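Local coordinates for sulfur carrier protein CysO (PDB 3DWG) that probably serves, in its C-terminally thiocarboxylated form, as the sulfur donor for CysM-dependent cysteine biosynthesis in Mycobacterium tuberculosis, at residues C[3-8]-C[84-89]. Numbering follows the deposited sequence.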
loop_
_atom_site.group_PDB
_atom_site.type_symbol
_atom_site.label_atom_id
_atom_site.label_comp_id
_atom_site.label_asym_id
_atom_site.label_seq_id
_atom_site.Cartn_x
_atom_site.Cartn_y
_atom_site.Cartn_z
ATOM N N VAL C 3 -28.761 -5.468 26.265
ATOM C CA VAL C 3 -27.612 -5.386 25.378
ATOM C C VAL C 3 -27.375 -6.733 24.762
ATOM O O VAL C 3 -27.809 -7.760 25.279
ATOM C CB VAL C 3 -26.318 -4.899 26.104
ATOM C CG1 VAL C 3 -26.608 -3.619 26.891
ATOM C CG2 VAL C 3 -25.758 -5.949 26.998
ATOM N N THR C 4 -26.664 -6.720 23.641
ATOM C CA THR C 4 -26.343 -7.951 22.954
ATOM C C THR C 4 -24.857 -8.244 23.178
ATOM O O THR C 4 -24.036 -7.389 22.866
ATOM C CB THR C 4 -26.623 -7.848 21.436
ATOM O OG1 THR C 4 -28.009 -7.469 21.223
ATOM C CG2 THR C 4 -26.357 -9.190 20.808
ATOM N N VAL C 5 -24.556 -9.429 23.690
ATOM C CA VAL C 5 -23.190 -9.819 24.058
ATOM C C VAL C 5 -22.644 -10.897 23.116
ATOM O O VAL C 5 -23.256 -11.976 22.986
ATOM C CB VAL C 5 -23.072 -10.390 25.519
ATOM C CG1 VAL C 5 -21.570 -10.642 25.865
ATOM C CG2 VAL C 5 -23.715 -9.417 26.555
ATOM N N SER C 6 -21.509 -10.626 22.470
ATOM C CA SER C 6 -20.898 -11.617 21.582
ATOM C C SER C 6 -19.954 -12.466 22.407
ATOM O O SER C 6 -18.986 -11.953 23.054
ATOM C CB SER C 6 -20.171 -10.920 20.418
ATOM O OG SER C 6 -19.194 -11.736 19.795
ATOM N N ILE C 7 -20.170 -13.783 22.328
ATOM C CA ILE C 7 -19.443 -14.722 23.103
ATOM C C ILE C 7 -18.434 -15.471 22.210
ATOM O O ILE C 7 -18.838 -16.130 21.242
ATOM C CB ILE C 7 -20.423 -15.766 23.760
ATOM C CG1 ILE C 7 -21.582 -15.051 24.496
ATOM C CG2 ILE C 7 -19.631 -16.742 24.552
ATOM C CD1 ILE C 7 -21.149 -14.327 25.776
ATOM N N PRO C 8 -17.144 -15.382 22.542
ATOM C CA PRO C 8 -16.143 -16.048 21.717
ATOM C C PRO C 8 -16.252 -17.549 21.881
ATOM O O PRO C 8 -16.813 -18.065 22.856
ATOM C CB PRO C 8 -14.804 -15.516 22.261
ATOM C CG PRO C 8 -15.133 -15.250 23.762
ATOM C CD PRO C 8 -16.533 -14.687 23.707
ATOM N N VAL C 84 -21.927 -5.519 23.328
ATOM C CA VAL C 84 -20.759 -5.849 24.113
ATOM C C VAL C 84 -20.027 -7.016 23.438
ATOM O O VAL C 84 -20.659 -8.045 23.093
ATOM C CB VAL C 84 -21.128 -6.255 25.603
ATOM C CG1 VAL C 84 -19.906 -6.743 26.314
ATOM C CG2 VAL C 84 -21.752 -5.041 26.313
ATOM N N THR C 85 -18.707 -6.853 23.205
ATOM C CA THR C 85 -17.916 -7.877 22.498
ATOM C C THR C 85 -16.817 -8.409 23.414
ATOM O O THR C 85 -16.041 -7.619 23.946
ATOM C CB THR C 85 -17.258 -7.225 21.262
ATOM O OG1 THR C 85 -18.268 -6.580 20.469
ATOM C CG2 THR C 85 -16.468 -8.291 20.438
ATOM N N ILE C 86 -16.736 -9.712 23.595
ATOM C CA ILE C 86 -15.717 -10.322 24.413
ATOM C C ILE C 86 -14.769 -11.127 23.514
ATOM O O ILE C 86 -15.243 -11.969 22.745
ATOM C CB ILE C 86 -16.399 -11.307 25.467
ATOM C CG1 ILE C 86 -17.384 -10.475 26.308
ATOM C CG2 ILE C 86 -15.377 -12.004 26.293
ATOM C CD1 ILE C 86 -18.145 -11.370 27.281
ATOM N N LEU C 87 -13.477 -10.885 23.643
ATOM C CA LEU C 87 -12.508 -11.620 22.766
ATOM C C LEU C 87 -11.260 -11.966 23.589
ATOM O O LEU C 87 -10.814 -11.143 24.409
ATOM C CB LEU C 87 -12.050 -10.701 21.617
ATOM C CG LEU C 87 -13.097 -10.348 20.584
ATOM C CD1 LEU C 87 -12.634 -9.259 19.657
ATOM C CD2 LEU C 87 -13.470 -11.643 19.792
ATOM N N PRO C 88 -10.684 -13.150 23.382
ATOM C CA PRO C 88 -9.375 -13.445 23.970
ATOM C C PRO C 88 -8.297 -12.646 23.226
ATOM O O PRO C 88 -8.508 -12.211 22.080
ATOM C CB PRO C 88 -9.131 -14.949 23.639
ATOM C CG PRO C 88 -9.939 -15.189 22.504
ATOM C CD PRO C 88 -11.123 -14.211 22.442
ATOM N N ALA C 89 -7.196 -12.439 23.920
ATOM C CA ALA C 89 -6.076 -11.645 23.360
ATOM C C ALA C 89 -5.319 -12.397 22.270
ATOM O O ALA C 89 -4.704 -13.377 22.566
ATOM C CB ALA C 89 -5.124 -11.297 24.437
HETATM O O HOH W 1 -16.667 -12.680 20.510
#
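Three backbone hydrogen bonds join T4 and S6 to V84 and I86. V84 N donates to T4 O at 2.9 Å. S6 N donates to V84 O at 2.8 Å, and I86 N reaches S6 O at a longer 3.2 Å. The V5 CA-H also points at V84 O, so this carbonyl receives a second, weaker donor. Strand 3-6 runs parallel to strand 83-88, with an angle of 14° between the two short segments. This is the central parallel pair of the beta-grasp fold of ThiS and ubiquitin relatives, in which the first and last strands lie side by side. Strands 20-23 and 59-63 flank the pair.

Beyond S6 the direct pairing stops at P8, whose nitrogen carries no hydrogen. A water takes over: it lies 2.8 Å from S6 OG and donates to I86 O at 2.7 Å. With chi1 at 159°, S6 OG points away from its own backbone N, toward the water.

V5 and V84 lie on one face of the sheet, side by side and pointing the same way. V5 CG1 meets I86 CD1 at 3.8 Å. Helix 28-38 packs here, with V31 against V3 and V5. Further along, the P8 ring sits against the I86 side chain, with CD 3.8 Å from I86 CB, and P8 CB touches P88 CD. L87, P88 and A89 also contact a chain of another protein.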